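Local coordinates for protein predicted DNA-binding transcriptional regulator (Aliivibrio fischeri ES114, PDB 7DWN) that probably binds cis-regulatory DNA as a LysR-family transcription regulator, working as a tetramer with helix-turn-helix and substrate-binding-type domains, at residues 28-31 against 32-35; 64-67 against 68-72; 207-210 against 211-214; 226-229 against 230-234. All coordinates share one frame; numbering follows the deposited sequence.

Interaction 1. Residues 28-31 against 32-35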
loop_
_atom_site.group_PDB
_atom_site.type_symbol
_atom_site.label_atom_id
_atom_site.label_comp_id
_atom_site.label_asym_id
_atom_site.label_seq_id
_atom_site.Cartn_x
_atom_site.Cartn_y
_atom_site.Cartn_z
ATOM N N ASN A 28 31.742 10.554 -15.715
ATOM C CA ASN A 28 32.750 11.607 -15.569
ATOM C C ASN A 28 33.942 11.119 -14.748
ATOM O O ASN A 28 34.469 11.832 -13.892
ATOM C CB ASN A 28 32.143 12.867 -14.950
ATOM C CG ASN A 28 31.010 13.437 -15.780
ATOM O OD1 ASN A 28 31.085 13.479 -17.008
ATOM N ND2 ASN A 28 29.950 13.878 -15.112
ATOM N N VAL A 29 34.370 9.887 -15.013
ATOM C CA VAL A 29 35.440 9.251 -14.258
ATOM C C VAL A 29 36.377 8.551 -15.234
ATOM O O VAL A 29 35.979 8.154 -16.334
ATOM C CB VAL A 29 34.881 8.261 -13.208
ATOM C CG1 VAL A 29 34.244 7.060 -13.889
ATOM C CG2 VAL A 29 35.964 7.830 -12.225
ATOM N N THR A 30 37.639 8.421 -14.830
ATOM C CA THR A 30 38.632 7.736 -15.644
ATOM C C THR A 30 38.272 6.261 -15.795
ATOM O O THR A 30 37.566 5.680 -14.967
ATOM C CB THR A 30 40.018 7.885 -15.012
ATOM O OG1 THR A 30 40.145 9.196 -14.446
ATOM C CG2 THR A 30 41.103 7.699 -16.053
ATOM N N GLN A 31 38.763 5.649 -16.880
ATOM C CA GLN A 31 38.440 4.245 -17.135
ATOM C C GLN A 31 39.071 3.312 -16.106
ATOM O O GLN A 31 38.343 2.475 -15.536
ATOM C CB GLN A 31 38.824 3.881 -18.574
ATOM C CG GLN A 31 39.201 2.422 -18.798
ATOM C CD GLN A 31 38.015 1.480 -18.723
ATOM O OE1 GLN A 31 36.876 1.905 -18.536
ATOM N NE2 GLN A 31 38.281 0.186 -18.871
ATOM N N PRO A 32 40.379 3.380 -15.815
ATOM C CA PRO A 32 40.902 2.555 -14.713
ATOM C C PRO A 32 40.243 2.867 -13.383
ATOM O O PRO A 32 39.996 1.950 -12.589
ATOM C CB PRO A 32 42.399 2.893 -14.702
ATOM C CG PRO A 32 42.686 3.346 -16.093
ATOM C CD PRO A 32 41.463 4.104 -16.504
ATOM N N ALA A 33 39.937 4.142 -13.124
ATOM C CA ALA A 33 39.271 4.509 -11.878
ATOM C C ALA A 33 37.875 3.901 -11.795
ATOM O O ALA A 33 37.450 3.448 -10.726
ATOM C CB ALA A 33 39.202 6.029 -11.742
ATOM N N PHE A 34 37.145 3.878 -12.914
ATOM C CA PHE A 34 35.820 3.266 -12.913
ATOM C C PHE A 34 35.905 1.759 -12.699
ATOM O O PHE A 34 35.105 1.184 -11.946
ATOM C CB PHE A 34 35.096 3.575 -14.221
ATOM C CG PHE A 34 33.691 3.056 -14.267
ATOM C CD1 PHE A 34 32.650 3.803 -13.746
ATOM C CD2 PHE A 34 33.411 1.819 -14.824
ATOM C CE1 PHE A 34 31.352 3.330 -13.783
ATOM C CE2 PHE A 34 32.115 1.338 -14.863
ATOM C CZ PHE A 34 31.085 2.095 -14.342
ATOM N N SER A 35 36.855 1.102 -13.370
ATOM C CA SER A 35 37.055 -0.324 -13.135
ATOM C C SER A 35 37.374 -0.593 -11.668
ATOM O O SER A 35 36.856 -1.547 -11.075
ATOM C CB SER A 35 38.163 -0.859 -14.043
ATOM O OG SER A 35 38.306 -2.261 -13.901
#
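The backbone winds into helix 31-45 from T30, whose carbonyl O accepts the amide N of F34 at 2.8 Å, and one residue later Q31 O accepts S35 N at 3.0 Å in a nearly straight bond (171°). This is the turn of the LysR-family helix-turn-helix, and helix 31-45 takes the place of that motif's recognition helix. T30 stands at the N-cap, though its side chain makes no capping bond; just before it, helix 20-26 ends in a Schellman motif with N28 as the C-prime residue. P32 is tolerated in the first turn, where a backbone N has no helical acceptor to meet, and T30 CG2 rests 3.6 Å from its CD.

V29 uses both methyls: CG2 meets A33 CB at 3.7 Å, while CG1 lies against F34 CB. The F34 side chain crosses V29 at about a right angle and, with CG opposite the backbone N (chi1 -176°), carries its ring off toward A23 and A24 of helix 20-26 and D10 and L14 of helix 5-17. At the near edge of that ring, close to its plane, V29 CG1 comes within 3.6 Å of F34 CD1.

Interaction 2. Residues 64-67 against 68-72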
loop_
_atom_site.group_PDB
_atom_site.type_symbol
_atom_site.label_atom_id
_atom_site.label_comp_id
_atom_site.label_asym_id
_atom_site.label_seq_id
_atom_site.Cartn_x
_atom_site.Cartn_y
_atom_site.Cartn_z
ATOM N N LYS A 64 22.905 -9.477 -11.408
ATOM C CA LYS A 64 21.495 -9.307 -11.741
ATOM C C LYS A 64 20.675 -8.950 -10.505
ATOM O O LYS A 64 19.833 -8.046 -10.548
ATOM C CB LYS A 64 20.959 -10.576 -12.404
ATOM C CG LYS A 64 21.516 -10.824 -13.797
ATOM C CD LYS A 64 20.993 -12.128 -14.377
ATOM C CE LYS A 64 21.467 -12.326 -15.809
ATOM N NZ LYS A 64 20.939 -11.270 -16.719
ATOM N N LEU A 65 20.909 -9.644 -9.387
ATOM C CA LEU A 65 20.143 -9.323 -8.180
ATOM C C LEU A 65 20.584 -7.991 -7.573
ATOM O O LEU A 65 19.749 -7.189 -7.113
ATOM C CB LEU A 65 20.263 -10.451 -7.153
ATOM C CG LEU A 65 19.278 -11.616 -7.297
ATOM C CD1 LEU A 65 19.559 -12.431 -8.551
ATOM C CD2 LEU A 65 19.305 -12.498 -6.058
ATOM N N PHE A 66 21.889 -7.721 -7.572
ATOM C CA PHE A 66 22.344 -6.463 -7.005
ATOM C C PHE A 66 21.954 -5.273 -7.863
ATOM O O PHE A 66 21.979 -4.149 -7.368
ATOM C CB PHE A 66 23.854 -6.462 -6.794
ATOM C CG PHE A 66 24.322 -5.346 -5.911
ATOM C CD1 PHE A 66 24.115 -5.401 -4.541
ATOM C CD2 PHE A 66 24.938 -4.229 -6.448
ATOM C CE1 PHE A 66 24.529 -4.370 -3.723
ATOM C CE2 PHE A 66 25.355 -3.196 -5.635
ATOM C CZ PHE A 66 25.151 -3.266 -4.271
ATOM N N ARG A 67 21.590 -5.482 -9.127
ATOM C CA ARG A 67 21.049 -4.376 -9.908
ATOM C C ARG A 67 19.739 -3.883 -9.304
ATOM O O ARG A 67 19.530 -2.673 -9.142
ATOM C CB ARG A 67 20.858 -4.810 -11.360
ATOM C CG ARG A 67 20.520 -3.680 -12.307
ATOM C CD ARG A 67 20.457 -4.191 -13.731
ATOM N NE ARG A 67 19.956 -3.177 -14.651
ATOM C CZ ARG A 67 19.807 -3.365 -15.958
ATOM N NH1 ARG A 67 20.124 -4.531 -16.503
ATOM N NH2 ARG A 67 19.343 -2.385 -16.720
ATOM N N ILE A 68 18.849 -4.816 -8.953
ATOM C CA ILE A 68 17.619 -4.452 -8.254
ATOM C C ILE A 68 17.948 -3.794 -6.922
ATOM O O ILE A 68 17.348 -2.780 -6.544
ATOM C CB ILE A 68 16.725 -5.688 -8.048
ATOM C CG1 ILE A 68 16.862 -6.667 -9.211
ATOM C CG2 ILE A 68 15.272 -5.268 -7.876
ATOM C CD1 ILE A 68 16.232 -8.015 -8.927
ATOM N N THR A 69 18.896 -4.379 -6.181
ATOM C CA THR A 69 19.259 -3.799 -4.887
ATOM C C THR A 69 19.762 -2.365 -5.040
ATOM O O THR A 69 19.387 -1.478 -4.260
ATOM C CB THR A 69 20.309 -4.663 -4.191
ATOM O OG1 THR A 69 19.783 -5.980 -3.989
ATOM C CG2 THR A 69 20.676 -4.062 -2.843
ATOM N N ALA A 70 20.583 -2.112 -6.060
ATOM C CA ALA A 70 21.164 -0.789 -6.260
ATOM C C ALA A 70 20.114 0.215 -6.704
ATOM O O ALA A 70 20.121 1.364 -6.252
ATOM C CB ALA A 70 22.296 -0.863 -7.283
ATOM N N ARG A 71 19.210 -0.190 -7.600
ATOM C CA ARG A 71 18.127 0.705 -7.999
ATOM C C ARG A 71 17.250 1.058 -6.803
ATOM O O ARG A 71 16.887 2.225 -6.605
ATOM C CB ARG A 71 17.297 0.065 -9.111
ATOM C CG ARG A 71 16.125 0.914 -9.568
ATOM C CD ARG A 71 15.340 0.211 -10.662
ATOM N NE ARG A 71 16.189 -0.158 -11.791
ATOM C CZ ARG A 71 16.458 0.643 -12.816
ATOM N NH1 ARG A 71 15.945 1.866 -12.858
ATOM N NH2 ARG A 71 17.243 0.224 -13.798
ATOM N N THR A 72 16.905 0.053 -5.991
ATOM C CA THR A 72 16.121 0.296 -4.784
ATOM C C THR A 72 16.823 1.288 -3.865
ATOM O O THR A 72 16.217 2.263 -3.405
ATOM C CB THR A 72 15.869 -1.026 -4.053
ATOM O OG1 THR A 72 15.070 -1.887 -4.874
ATOM C CG2 THR A 72 15.158 -0.783 -2.728
#
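The carbonyl O of L65 is gripped twice by T69: the amide N comes in at 3.1 Å, in the carbonyl plane and fairly straight (163°), and OG1 adds a weak bond at 3.3 Å. The hydroxyl reaches back because OG1 sits beside its own backbone N (chi1 -60°). I68 O is likewise gripped twice, by T72 N and, from the opposite face of the carbonyl plane, by T72 OG1 at 3.0 Å. This is ordinary alpha-helical bonding with threonine hydroxyls folded back onto it; A70 N to F66 O, at 2.8 Å, belongs to the same series.

The F66 ring meets the next turn obliquely, CD1 lying 3.9 Å from T69 CB and CE2 4.2 Å from A70 CB. R67 runs out extended, while R71 bends at chi3; R67 NE then lies 4.4 Å from R71 NH2, at the edge of the R71 guanidinium, so the two positive charges probably disfavour each other.

In the fold this is the long linker helix 61-83. F66 presses on L8 and F11 of helix 5-17 and on L41 and V45 of helix 31-45, R67 touches L59 of strand 58-59, and T69 packs on G80 of the second subunit.

Interaction 3. Residues 207-210 against 211-214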
loop_
_atom_site.group_PDB
_atom_site.type_symbol
_atom_site.label_atom_id
_atom_site.label_comp_id
_atom_site.label_asym_id
_atom_site.label_seq_id
_atom_site.Cartn_x
_atom_site.Cartn_y
_atom_site.Cartn_z
ATOM N N GLU A 207 -26.240 23.381 8.085
ATOM C CA GLU A 207 -27.320 22.402 8.024
ATOM C C GLU A 207 -28.210 22.430 9.264
ATOM O O GLU A 207 -29.359 21.981 9.198
ATOM C CB GLU A 207 -26.733 20.999 7.831
ATOM C CG GLU A 207 -27.746 19.936 7.440
ATOM C CD GLU A 207 -28.285 20.128 6.036
ATOM O OE1 GLU A 207 -27.637 20.835 5.234
ATOM O OE2 GLU A 207 -29.359 19.571 5.732
ATOM N N ILE A 208 -27.712 22.957 10.385
ATOM C CA ILE A 208 -28.502 22.981 11.613
ATOM C C ILE A 208 -29.691 23.924 11.474
ATOM O O ILE A 208 -30.799 23.620 11.931
ATOM C CB ILE A 208 -27.610 23.362 12.809
ATOM C CG1 ILE A 208 -26.590 22.257 13.086
ATOM C CG2 ILE A 208 -28.449 23.636 14.051
ATOM C CD1 ILE A 208 -27.214 20.927 13.444
ATOM N N ILE A 209 -29.487 25.074 10.834
ATOM C CA ILE A 209 -30.517 26.099 10.720
ATOM C C ILE A 209 -31.096 26.172 9.312
ATOM O O ILE A 209 -31.875 27.085 9.019
ATOM C CB ILE A 209 -29.989 27.472 11.165
ATOM C CG1 ILE A 209 -28.699 27.826 10.418
ATOM C CG2 ILE A 209 -29.763 27.494 12.668
ATOM C CD1 ILE A 209 -28.915 28.607 9.138
ATOM N N ARG A 210 -30.705 25.251 8.423
ATOM C CA ARG A 210 -31.268 25.232 7.070
ATOM C C ARG A 210 -32.792 25.404 7.043
ATOM O O ARG A 210 -33.318 26.137 6.196
ATOM C CB ARG A 210 -30.879 23.937 6.361
ATOM C CG ARG A 210 -31.069 24.014 4.861
ATOM C CD ARG A 210 -30.420 22.847 4.148
ATOM N NE ARG A 210 -30.346 23.089 2.712
ATOM C CZ ARG A 210 -31.346 22.868 1.865
ATOM N NH1 ARG A 210 -32.502 22.393 2.308
ATOM N NH2 ARG A 210 -31.190 23.118 0.572
ATOM N N GLU A 211 -33.523 24.746 7.952
ATOM C CA GLU A 211 -34.986 24.775 7.872
ATOM C C GLU A 211 -35.580 26.138 8.207
ATOM O O GLU A 211 -36.754 26.376 7.901
ATOM C CB GLU A 211 -35.608 23.726 8.797
ATOM C CG GLU A 211 -35.502 22.288 8.310
ATOM C CD GLU A 211 -36.142 22.068 6.952
ATOM O OE1 GLU A 211 -35.477 21.479 6.073
ATOM O OE2 GLU A 211 -37.304 22.486 6.759
ATOM N N GLN A 212 -34.814 27.029 8.825
ATOM C CA GLN A 212 -35.315 28.332 9.238
ATOM C C GLN A 212 -35.255 29.373 8.128
ATOM O O GLN A 212 -35.650 30.521 8.356
ATOM C CB GLN A 212 -34.529 28.837 10.452
ATOM C CG GLN A 212 -34.485 27.865 11.620
ATOM C CD GLN A 212 -33.773 28.446 12.828
ATOM O OE1 GLN A 212 -33.301 29.582 12.797
ATOM N NE2 GLN A 212 -33.694 27.666 13.899
ATOM N N VAL A 213 -34.769 29.012 6.942
ATOM C CA VAL A 213 -34.539 29.968 5.868
ATOM C C VAL A 213 -34.875 29.320 4.531
ATOM O O VAL A 213 -34.820 28.096 4.379
ATOM C CB VAL A 213 -33.082 30.482 5.873
ATOM C CG1 VAL A 213 -32.833 31.376 7.079
ATOM C CG2 VAL A 213 -32.119 29.312 5.884
ATOM N N ALA A 214 -35.230 30.156 3.553
ATOM C CA ALA A 214 -35.544 29.709 2.200
ATOM C C ALA A 214 -34.337 30.006 1.316
ATOM O O ALA A 214 -34.092 31.158 0.948
ATOM C CB ALA A 214 -36.805 30.392 1.677
#
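I209 and Q212 are tied by one sound bond: Q212 N gives its hydrogen to I209 O at 2.9 Å, with an N-H...O angle of 156°. The donor stands well above the carbonyl plane, 50° out of it, as suits a tight turn. R210 O is less firmly held. V213 N reaches it at 3.3 Å, a weak bond, and V213 O lies 3.1 Å away as a second acceptor that has nothing to give. Both bonds span three residues, and R210-E211 and E211-Q212 have backbone angles close to type I, so two such turns overlap here. E211 N is also close to I209 O, but at a poor angle, and forms no bond with it.

Carbon atoms also lie close to these carbonyls. V213 CG2 leans 3.4 Å from R210 O, and the first carbons of the Q212 side chain lie beside I209 O, CB at 3.5 Å. With CG beside the backbone N (chi1 -54°) and the chain then extended, Q212 brings its amide to I209 CG2, OE1 being 4.1 Å from that methyl; the two side chains cross at about a right angle. I209, Q212 and V213 all rest on L262, and the A214 backbone bonds to V191.

The turns thus link helix 201-209 to strand 215-221 in the beta-alpha-beta crossover that joins it to parallel strand 191-195, as expected of a periplasmic-binding-protein-like domain.

Interaction 4. Residues 226-229 against 230-234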
loop_
_atom_site.group_PDB
_atom_site.type_symbol
_atom_site.label_atom_id
_atom_site.label_comp_id
_atom_site.label_asym_id
_atom_site.label_seq_id
_atom_site.Cartn_x
_atom_site.Cartn_y
_atom_site.Cartn_z
ATOM N N MET A 226 -13.565 31.881 -1.701
ATOM C CA MET A 226 -14.387 31.800 -2.904
ATOM C C MET A 226 -15.799 32.321 -2.644
ATOM O O MET A 226 -16.319 33.160 -3.396
ATOM C CB MET A 226 -14.426 30.352 -3.397
ATOM C CG MET A 226 -14.828 30.173 -4.847
ATOM S SD MET A 226 -13.604 30.847 -5.982
ATOM C CE MET A 226 -14.390 32.386 -6.452
ATOM N N LEU A 227 -16.438 31.818 -1.581
ATOM C CA LEU A 227 -17.771 32.288 -1.213
ATOM C C LEU A 227 -17.764 33.777 -0.902
ATOM O O LEU A 227 -18.700 34.496 -1.261
ATOM C CB LEU A 227 -18.299 31.505 -0.011
ATOM C CG LEU A 227 -18.457 29.992 -0.145
ATOM C CD1 LEU A 227 -19.140 29.429 1.091
ATOM C CD2 LEU A 227 -19.242 29.647 -1.394
ATOM N N LYS A 228 -16.715 34.253 -0.229
ATOM C CA LYS A 228 -16.608 35.671 0.098
ATOM C C LYS A 228 -16.557 36.521 -1.167
ATOM O O LYS A 228 -17.251 37.540 -1.275
ATOM C CB LYS A 228 -15.369 35.902 0.965
ATOM C CG LYS A 228 -15.037 37.355 1.247
ATOM C CD LYS A 228 -13.763 37.451 2.071
ATOM C CE LYS A 228 -13.330 38.889 2.277
ATOM N NZ LYS A 228 -12.034 38.964 3.007
ATOM N N ILE A 229 -15.745 36.103 -2.142
ATOM C CA ILE A 229 -15.646 36.835 -3.401
ATOM C C ILE A 229 -16.987 36.850 -4.118
ATOM O O ILE A 229 -17.433 37.895 -4.611
ATOM C CB ILE A 229 -14.537 36.236 -4.284
ATOM C CG1 ILE A 229 -13.162 36.542 -3.689
ATOM C CG2 ILE A 229 -14.639 36.779 -5.696
ATOM C CD1 ILE A 229 -12.020 35.990 -4.494
ATOM N N LEU A 230 -17.666 35.701 -4.174
ATOM C CA LEU A 230 -18.946 35.675 -4.876
ATOM C C LEU A 230 -20.014 36.480 -4.142
ATOM O O LEU A 230 -20.915 37.033 -4.783
ATOM C CB LEU A 230 -19.407 34.236 -5.100
ATOM C CG LEU A 230 -18.663 33.518 -6.229
ATOM C CD1 LEU A 230 -19.460 32.324 -6.723
ATOM C CD2 LEU A 230 -18.353 34.474 -7.373
ATOM N N VAL A 231 -19.928 36.568 -2.813
ATOM C CA VAL A 231 -20.818 37.452 -2.065
ATOM C C VAL A 231 -20.551 38.902 -2.442
ATOM O O VAL A 231 -21.477 39.676 -2.713
ATOM C CB VAL A 231 -20.656 37.230 -0.550
ATOM C CG1 VAL A 231 -21.283 38.378 0.229
ATOM C CG2 VAL A 231 -21.283 35.915 -0.138
ATOM N N LEU A 232 -19.273 39.289 -2.471
ATOM C CA LEU A 232 -18.919 40.662 -2.816
ATOM C C LEU A 232 -19.351 41.021 -4.232
ATOM O O LEU A 232 -19.640 42.191 -4.512
ATOM C CB LEU A 232 -17.415 40.873 -2.643
ATOM C CG LEU A 232 -16.950 41.092 -1.202
ATOM C CD1 LEU A 232 -15.433 41.133 -1.124
ATOM C CD2 LEU A 232 -17.553 42.373 -0.647
ATOM N N ASN A 233 -19.407 40.041 -5.135
ATOM C CA ASN A 233 -19.903 40.264 -6.486
ATOM C C ASN A 233 -21.427 40.220 -6.570
ATOM O O ASN A 233 -21.970 40.055 -7.670
ATOM C CB ASN A 233 -19.293 39.243 -7.450
ATOM C CG ASN A 233 -17.800 39.436 -7.633
ATOM O OD1 ASN A 233 -17.267 40.516 -7.379
ATOM N ND2 ASN A 233 -17.118 38.389 -8.082
ATOM N N LYS A 234 -22.114 40.355 -5.433
ATOM C CA LYS A 234 -23.575 40.434 -5.373
ATOM C C LYS A 234 -24.246 39.198 -5.971
ATOM O O LYS A 234 -25.377 39.269 -6.457
ATOM C CB LYS A 234 -24.093 41.702 -6.059
ATOM C CG LYS A 234 -23.274 42.955 -5.769
ATOM C CD LYS A 234 -23.969 44.209 -6.283
ATOM C CE LYS A 234 -24.431 44.051 -7.721
ATOM N NZ LYS A 234 -25.234 45.224 -8.166
#
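M226 curls its thioether along the helix until CE comes to 4.4 Å from L230 CG, a loose apolar contact; the bend at chi2 (67°) turns SD, and chi3 (-102°) then carries CE toward L230. Residues 226-232 are the last part of helix 224-232, which closes at N233 and K234 in a Schellman motif: K234, the C-prime residue with positive phi, sends its N to V231 O at 2.9 Å, and the following amide goes to L230 O. Before that the bonding is regularly alpha-helical, L230 N to M226 O, V231 N to L227 O and L232 N to K228 O, ending with N233 N to I229 O at 3.0 Å.

Branched side chains lie close on the preceding carbonyls. V231 CG2, beside its own backbone N, presses to 3.2 Å from L227 O, and L232 CG sits 3.6 Å from K228 O. K228 itself runs straight out, its NZ hydrogen-bonded to S244 O, with a long, weak ion pair to E248.

L227, L230 and V231 pack on L194 of strand 191-195, and M226, L227 and L230 on F219 of strand 215-221. On the I229 side the third subunit adds P109, which touches both I229 and N233. Those two side chains lie alongside one another, pointing the same way: N233 ND2 is 3.8 Å from I229 CG2, while N233 CG hangs 3.4 Å from I229 O.

Overall arrangement
Along the chain the four come in series, two at each end of an elongated molecule. Interactions 1 and 2 have centres about 21 Å apart, interaction 1 in the helix-turn-helix and interaction 2 on the linker helix 61-83 that packs against it through helices 5-17 and 31-45. Interactions 3 and 4, again about 21 Å apart, both belong to the substrate-binding-type domain: interaction 3 lies on the connection between strands 191-195 and 215-221, and interaction 4 packs on both. From interaction 1 to interaction 3 the centres span about 76 Å, on opposite sides of the chain's centre. The linker helix joins the two parts and also meets the second subunit, consistent with a tetrameric LysR-type regulator.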